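Local coordinates for variant surface glycoprotein MITat 1.13 (Trypanosoma brucei, PDB 6Z8H) that probably forms the dense coat on the parasite's cell surface, one of a large series of antigenically distinct glycoproteins through which the trypanosome evades the host immune response, at residues R44-L47 and Y48-K51; D96-R99 and R100-T104; T285-N288 and A289-N293. All coordinates share one frame; numbering follows the deposited sequence.

Contact 1: residues R44-L47 and Y48-K51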
loop_
_atom_site.group_PDB
_atom_site.type_symbol
_atom_site.label_atom_id
_atom_site.label_comp_id
_atom_site.label_asym_id
_atom_site.label_seq_id
_atom_site.Cartn_x
_atom_site.Cartn_y
_atom_site.Cartn_z
ATOM N N ARG A 44 8.315 -12.042 -1.740
ATOM C CA ARG A 44 7.047 -12.631 -2.143
ATOM C C ARG A 44 5.988 -11.557 -2.367
ATOM O O ARG A 44 5.208 -11.621 -3.335
ATOM C CB ARG A 44 6.580 -13.622 -1.096
ATOM C CG ARG A 44 7.465 -14.851 -0.955
ATOM C CD ARG A 44 6.919 -15.733 0.133
ATOM N NE ARG A 44 5.604 -16.267 -0.209
ATOM C CZ ARG A 44 4.704 -16.660 0.690
ATOM N NH1 ARG A 44 4.968 -16.568 1.994
ATOM N NH2 ARG A 44 3.542 -17.158 0.311
ATOM N N LEU A 45 5.941 -10.555 -1.499
ATOM C CA LEU A 45 5.020 -9.447 -1.715
ATOM C C LEU A 45 5.286 -8.777 -3.055
ATOM O O LEU A 45 4.345 -8.424 -3.791
ATOM C CB LEU A 45 5.187 -8.418 -0.610
ATOM C CG LEU A 45 4.286 -7.177 -0.730
ATOM C CD1 LEU A 45 2.815 -7.584 -0.732
ATOM C CD2 LEU A 45 4.562 -6.198 0.370
ATOM N N ASP A 46 6.556 -8.535 -3.365
ATOM C CA ASP A 46 6.936 -7.875 -4.604
ATOM C C ASP A 46 6.442 -8.627 -5.838
ATOM O O ASP A 46 6.137 -7.991 -6.862
ATOM C CB ASP A 46 8.453 -7.697 -4.675
ATOM C CG ASP A 46 8.871 -6.751 -5.794
ATOM O OD1 ASP A 46 8.684 -5.523 -5.644
ATOM O OD2 ASP A 46 9.346 -7.237 -6.852
ATOM N N LEU A 47 6.278 -9.955 -5.760
ATOM C CA LEU A 47 5.719 -10.679 -6.905
ATOM C C LEU A 47 4.332 -10.141 -7.261
ATOM O O LEU A 47 3.970 -10.007 -8.448
ATOM C CB LEU A 47 5.575 -12.163 -6.593
ATOM C CG LEU A 47 6.835 -12.913 -6.175
ATOM C CD1 LEU A 47 6.461 -14.340 -5.829
ATOM C CD2 LEU A 47 7.873 -12.854 -7.259
ATOM N N TYR A 48 3.518 -9.883 -6.240
ATOM C CA TYR A 48 2.152 -9.428 -6.447
ATOM C C TYR A 48 2.101 -7.940 -6.723
ATOM O O TYR A 48 1.335 -7.502 -7.588
ATOM C CB TYR A 48 1.283 -9.780 -5.235
ATOM C CG TYR A 48 1.271 -11.251 -4.885
ATOM C CD1 TYR A 48 2.240 -11.782 -4.045
ATOM C CD2 TYR A 48 0.288 -12.103 -5.359
ATOM C CE1 TYR A 48 2.235 -13.104 -3.710
ATOM C CE2 TYR A 48 0.291 -13.448 -5.043
ATOM C CZ TYR A 48 1.273 -13.945 -4.205
ATOM O OH TYR A 48 1.301 -15.285 -3.842
ATOM N N THR A 49 2.866 -7.126 -6.000
ATOM C CA THR A 49 2.771 -5.687 -6.246
ATOM C C THR A 49 3.409 -5.292 -7.572
ATOM O O THR A 49 2.948 -4.338 -8.216
ATOM C CB THR A 49 3.397 -4.888 -5.102
ATOM O OG1 THR A 49 4.778 -5.252 -4.962
ATOM C CG2 THR A 49 2.674 -5.177 -3.798
ATOM N N SER A 50 4.403 -6.040 -8.033
ATOM C CA SER A 50 5.016 -5.743 -9.318
ATOM C C SER A 50 4.044 -6.037 -10.442
ATOM O O SER A 50 3.917 -5.243 -11.376
ATOM C CB SER A 50 6.285 -6.574 -9.519
ATOM O OG SER A 50 7.077 -6.021 -10.562
ATOM N N LYS A 51 3.306 -7.153 -10.351
ATOM C CA LYS A 51 2.298 -7.435 -11.372
ATOM C C LYS A 51 1.146 -6.436 -11.307
ATOM O O LYS A 51 0.598 -6.045 -12.344
ATOM C CB LYS A 51 1.766 -8.851 -11.196
ATOM C CG LYS A 51 2.788 -9.951 -11.512
ATOM C CD LYS A 51 3.261 -9.969 -12.976
ATOM C CE LYS A 51 4.235 -11.114 -13.248
ATOM N NZ LYS A 51 4.840 -11.050 -14.601
HETATM O O HOH W 1 6.375 -3.613 -6.534
#
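Thr49 N donates to Leu45 O over 3.0 Å in a nearly straight bond (167° at the hydrogen), and Ser50 N reaches Asp46 O at 2.9 Å one residue further on. Lys51 N to Leu47 O, at 3.5 Å, is a weak third member of the series. Where Asp46 and Thr49 face each other their polar ends do not bond directly: a water donates to Asp46 OD1 and lies 2.8 Å from Thr49 OG1, so it bridges an acid and a hydroxyl one turn apart. The Thr49 hydroxyl sits between its own backbone N and carbonyl carbon (chi1 59°), which brings OG1 over Asp46 CA and leaves CG2 directed at Leu45. All this lies within helix 34-75, one of the two long helices that build the elongated core of A-type variant surface glycoproteins. Leu45 and Thr49 meet through methyls, Leu45 CD1 to Thr49 CG2 at 3.9 Å, and together they pack on Val109, Ile113 and Ile116 of helix 78-129; a beta-branched threonine suits this boundary because its methyl serves the core while its hydroxyl takes the water. On another flank the Tyr48 ring lies back along the helix, its CD1 edge 3.1 Å from Arg44 O. Its hydroxyl and the Arg44 guanidinium converge on Glu182, whose carboxylate probably offsets the arginine's charge in this buried setting. Leu268 of helix 260-273 touches both side chains, and Leu47 packs against Ile177.

Contact 2: residues D96-R99 and R100-T104; sequences DICR and RELAT
The carboxylate of Asp96 and the guanidinium of Arg100 form an i to i+4 salt bridge on helix 78-129, one of the two long core helices of this A-type coat protein. Arg100 NE donates to Asp96 OD2 over 3.1 Å. The oxygen lies close to the guanidinium plane, but the N-H meets it from above the carboxylate plane, and the two planes stand 62° apart. Arg100 CG points back toward Asp96 (chi1 -71°), and the extended chain beyond it lays NE beside the acid.

Backbone bonds include Glu101 N to Ile97 O at 2.8 Å and Leu102 N to Cys98 O at 3.1 Å. Arg99 NE makes a salt bridge with Glu59 and its NH2 bonds to Ser63 OG; that NH2 lies near the like-charged NH2 of Arg99 of the second subunit, a closeness the Glu59 carboxylate probably eases. Glu101 OE1 accepts from Cys280 N, next to the Cys98-Cys280 disulfide; acid and half-cystine thus hold the same loop.

Leu102, suited by its bulk to the buried side, packs on Tyr52 and Pro279, its CD1 4.3 Å from Cys98 SG. Separately, a methyl meets a carboxylate oxygen: Ile97 CG2 lies 3.6 Å from Glu101 OE2.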
loop_
_atom_site.group_PDB
_atom_site.type_symbol
_atom_site.label_atom_id
_atom_site.label_comp_id
_atom_site.label_asym_id
_atom_site.label_seq_id
_atom_site.Cartn_x
_atom_site.Cartn_y
_atom_site.Cartn_z
ATOM N N ASP A 96 -12.461 -2.290 -20.361
ATOM C CA ASP A 96 -13.397 -2.529 -19.270
ATOM C C ASP A 96 -12.940 -3.706 -18.408
ATOM O O ASP A 96 -12.982 -3.637 -17.175
ATOM C CB ASP A 96 -14.814 -2.733 -19.815
ATOM C CG ASP A 96 -15.865 -2.585 -18.742
ATOM O OD1 ASP A 96 -16.038 -1.459 -18.226
ATOM O OD2 ASP A 96 -16.555 -3.568 -18.438
ATOM N N ILE A 97 -12.521 -4.799 -19.047
ATOM C CA ILE A 97 -12.068 -5.969 -18.294
ATOM C C ILE A 97 -10.814 -5.621 -17.498
ATOM O O ILE A 97 -10.672 -5.988 -16.317
ATOM C CB ILE A 97 -11.846 -7.169 -19.239
ATOM C CG1 ILE A 97 -13.179 -7.748 -19.695
ATOM C CG2 ILE A 97 -10.969 -8.228 -18.508
ATOM C CD1 ILE A 97 -13.091 -8.492 -20.999
ATOM N N CYS A 98 -9.895 -4.893 -18.136
ATOM C CA CYS A 98 -8.668 -4.446 -17.481
ATOM C C CYS A 98 -8.986 -3.678 -16.206
ATOM O O CYS A 98 -8.434 -3.960 -15.132
ATOM C CB CYS A 98 -7.911 -3.579 -18.493
ATOM S SG CYS A 98 -6.705 -2.473 -17.749
ATOM N N ARG A 99 -9.896 -2.719 -16.297
ATOM C CA ARG A 99 -10.236 -1.909 -15.140
ATOM C C ARG A 99 -10.938 -2.728 -14.073
ATOM O O ARG A 99 -10.659 -2.552 -12.883
ATOM C CB ARG A 99 -11.125 -0.754 -15.591
ATOM C CG ARG A 99 -10.399 0.283 -16.345
ATOM C CD ARG A 99 -11.388 1.255 -16.956
ATOM N NE ARG A 99 -10.664 2.370 -17.528
ATOM C CZ ARG A 99 -11.234 3.312 -18.290
ATOM N NH1 ARG A 99 -12.533 3.238 -18.604
ATOM N NH2 ARG A 99 -10.501 4.304 -18.786
ATOM N N ARG A 100 -11.797 -3.663 -14.457
ATOM C CA ARG A 100 -12.510 -4.459 -13.462
ATOM C C ARG A 100 -11.570 -5.411 -12.746
ATOM O O ARG A 100 -11.697 -5.620 -11.535
ATOM C CB ARG A 100 -13.644 -5.237 -14.119
ATOM C CG ARG A 100 -14.743 -4.309 -14.538
ATOM C CD ARG A 100 -15.986 -5.003 -15.116
ATOM N NE ARG A 100 -17.036 -4.039 -15.425
ATOM C CZ ARG A 100 -18.034 -3.710 -14.609
ATOM N NH1 ARG A 100 -18.124 -4.275 -13.412
ATOM N NH2 ARG A 100 -18.937 -2.815 -14.997
ATOM N N GLU A 101 -10.611 -5.969 -13.479
ATOM C CA GLU A 101 -9.614 -6.825 -12.858
ATOM C C GLU A 101 -8.809 -6.049 -11.827
ATOM O O GLU A 101 -8.478 -6.580 -10.755
ATOM C CB GLU A 101 -8.712 -7.408 -13.943
ATOM C CG GLU A 101 -9.375 -8.566 -14.705
ATOM C CD GLU A 101 -8.509 -9.158 -15.821
ATOM O OE1 GLU A 101 -7.447 -8.579 -16.170
ATOM O OE2 GLU A 101 -8.922 -10.198 -16.367
ATOM N N LEU A 102 -8.403 -4.827 -12.167
ATOM C CA LEU A 102 -7.682 -3.997 -11.210
ATOM C C LEU A 102 -8.532 -3.680 -9.992
ATOM O O LEU A 102 -8.036 -3.747 -8.868
ATOM C CB LEU A 102 -7.139 -2.744 -11.884
ATOM C CG LEU A 102 -5.940 -2.926 -12.793
ATOM C CD1 LEU A 102 -5.667 -1.766 -13.678
ATOM C CD2 LEU A 102 -4.710 -3.224 -11.905
ATOM N N ALA A 103 -9.807 -3.342 -10.173
ATOM C CA ALA A 103 -10.644 -3.000 -9.026
ATOM C C ALA A 103 -10.845 -4.198 -8.104
ATOM O O ALA A 103 -10.884 -4.041 -6.878
ATOM C CB ALA A 103 -11.984 -2.458 -9.520
ATOM N N THR A 104 -10.926 -5.407 -8.665
ATOM C CA THR A 104 -11.041 -6.607 -7.831
ATOM C C THR A 104 -9.736 -6.876 -7.071
ATOM O O THR A 104 -9.737 -7.233 -5.874
ATOM C CB THR A 104 -11.427 -7.807 -8.705
ATOM O OG1 THR A 104 -12.713 -7.559 -9.292
ATOM C CG2 THR A 104 -11.488 -9.122 -7.917
#

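Contact 3: residues T285-N288 and A289-N293; sequences TDFN and AVRAN
Phe287 and Arg291 meet one turn apart on the short helix 287-291, which opens with an aspartate N-cap. The Phe287 ring crosses the arginine chain obliquely: its CE2 lies 3.6 Å from Arg291 CB and 3.7 Å from Arg291 NE. Ring and guanidinium planes stand 74° apart, so the two groups do not stack flat, and the ring is touched by both CB and NE of the arginine. Arg291 N donates to Phe287 O at 2.7 Å. Alongside, Asn288 points the same way as Arg291, with its OD1 3.7 Å from Arg291 CD.

The start of the helix is fixed by Asp286. With CG anti to its own N (chi1 177°), the carboxylate turns forward, and OD1 takes the Asn288 N-H at 3.0 Å from above the carboxylate plane. Its backbone O meanwhile accepts from Ala289 N at 2.8 Å. Aspartate suits an N-cap because its short acid accepts N-H groups that the first turn cannot otherwise bond, and its negative charge should interact favourably with the helix dipole.

Further out, buried Phe287 meets the rings of Tyr329 and Tyr336 with planes inclined by about 50° and 55°, an aromatic cluster beside the helix. The small Ala289 and branched Val290 fit against Ile94 and Leu87 of helix 78-129, so the short helix lies on the long one. Arg291 NH2 has a long, weak ion pair with Glu332. Beyond the last turn the chain is readied for helix 294-304 by Asn293, whose ND2 donates to Asp93 while its OD1 caps the next helix by accepting from Lys295 N.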
loop_
_atom_site.group_PDB
_atom_site.type_symbol
_atom_site.label_atom_id
_atom_site.label_comp_id
_atom_site.label_asym_id
_atom_site.label_seq_id
_atom_site.Cartn_x
_atom_site.Cartn_y
_atom_site.Cartn_z
ATOM N N THR A 285 -3.029 -2.602 -27.868
ATOM C CA THR A 285 -2.019 -2.547 -28.921
ATOM C C THR A 285 -1.471 -3.931 -29.284
ATOM O O THR A 285 -0.614 -4.031 -30.162
ATOM C CB THR A 285 -0.865 -1.626 -28.510
ATOM O OG1 THR A 285 -0.384 -2.049 -27.233
ATOM C CG2 THR A 285 -1.294 -0.168 -28.443
ATOM N N ASP A 286 -1.968 -4.989 -28.650
ATOM C CA ASP A 286 -1.626 -6.368 -28.978
ATOM C C ASP A 286 -2.699 -6.931 -29.915
ATOM O O ASP A 286 -3.830 -7.193 -29.491
ATOM C CB ASP A 286 -1.535 -7.181 -27.690
ATOM C CG ASP A 286 -1.263 -8.639 -27.942
ATOM O OD1 ASP A 286 -1.048 -9.017 -29.117
ATOM O OD2 ASP A 286 -1.265 -9.409 -26.948
ATOM N N PHE A 287 -2.329 -7.178 -31.174
ATOM C CA PHE A 287 -3.320 -7.663 -32.139
ATOM C C PHE A 287 -3.975 -8.953 -31.658
ATOM O O PHE A 287 -5.157 -9.186 -31.904
ATOM C CB PHE A 287 -2.698 -7.857 -33.523
ATOM C CG PHE A 287 -3.709 -8.020 -34.633
ATOM C CD1 PHE A 287 -4.495 -6.952 -35.031
ATOM C CD2 PHE A 287 -3.873 -9.243 -35.269
ATOM C CE1 PHE A 287 -5.418 -7.091 -36.035
ATOM C CE2 PHE A 287 -4.800 -9.390 -36.293
ATOM C CZ PHE A 287 -5.564 -8.308 -36.670
ATOM N N ASN A 288 -3.236 -9.804 -30.953
ATOM C CA ASN A 288 -3.828 -11.053 -30.486
ATOM C C ASN A 288 -4.939 -10.823 -29.470
ATOM O O ASN A 288 -5.823 -11.674 -29.324
ATOM C CB ASN A 288 -2.755 -11.954 -29.877
ATOM C CG ASN A 288 -1.790 -12.507 -30.917
ATOM O OD1 ASN A 288 -2.151 -12.737 -32.083
ATOM N ND2 ASN A 288 -0.554 -12.723 -30.498
ATOM N N ALA A 289 -4.927 -9.688 -28.772
ATOM C CA ALA A 289 -6.011 -9.403 -27.846
ATOM C C ALA A 289 -7.261 -8.943 -28.580
ATOM O O ALA A 289 -8.377 -9.162 -28.098
ATOM C CB ALA A 289 -5.590 -8.302 -26.875
ATOM N N VAL A 290 -7.100 -8.296 -29.731
ATOM C CA VAL A 290 -8.226 -7.807 -30.525
ATOM C C VAL A 290 -8.757 -8.874 -31.470
ATOM O O VAL A 290 -9.975 -9.036 -31.605
ATOM C CB VAL A 290 -7.771 -6.556 -31.300
ATOM C CG1 VAL A 290 -8.790 -6.176 -32.291
ATOM C CG2 VAL A 290 -7.480 -5.420 -30.342
ATOM N N ARG A 291 -7.861 -9.594 -32.140
ATOM C CA ARG A 291 -8.162 -10.525 -33.262
ATOM C C ARG A 291 -9.114 -11.631 -32.811
ATOM O O ARG A 291 -9.772 -12.224 -33.690
ATOM C CB ARG A 291 -6.865 -11.109 -33.833
ATOM C CG ARG A 291 -6.736 -12.622 -33.724
ATOM C CD ARG A 291 -5.319 -13.094 -33.989
ATOM N NE ARG A 291 -4.930 -12.946 -35.384
ATOM C CZ ARG A 291 -5.358 -13.727 -36.371
ATOM N NH1 ARG A 291 -6.198 -14.715 -36.117
ATOM N NH2 ARG A 291 -4.945 -13.514 -37.607
ATOM N N ALA A 292 -9.191 -11.907 -31.509
ATOM C CA ALA A 292 -10.043 -12.982 -31.019
ATOM C C ALA A 292 -11.463 -12.519 -30.743
ATOM O O ALA A 292 -12.367 -13.359 -30.653
ATOM C CB ALA A 292 -9.440 -13.598 -29.755
ATOM N N ASN A 293 -11.688 -11.218 -30.675
ATOM C CA ASN A 293 -12.972 -10.712 -30.238
ATOM C C ASN A 293 -14.008 -10.860 -31.345
ATOM O O ASN A 293 -13.782 -10.398 -32.473
ATOM C CB ASN A 293 -12.856 -9.262 -29.805
ATOM C CG ASN A 293 -14.037 -8.825 -28.983
ATOM O OD1 ASN A 293 -15.197 -9.004 -29.373
ATOM N ND2 ASN A 293 -13.758 -8.232 -27.860
#

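The three contacts follow one another along the chain without overlapping: contact 1 on helix 34-75, contact 2 on helix 78-129, and contact 3 on the short helix 287-291. The centre of contact 1 lies about 2 Å from that of the chain, the centre of contact 2 about 18 Å and that of contact 3 about 28 Å, so they step outward along the elongated molecule. Centres of contacts 1 and 2 are 18 Å apart, as are those of contacts 2 and 3. None touches another directly. Residues of contacts 1 and 3 both pack on helix 78-129, which thus ties its partner helix 34-75 and the short helix 287-291 into one elongated body, and contact 2 also borders the second subunit of the dimer.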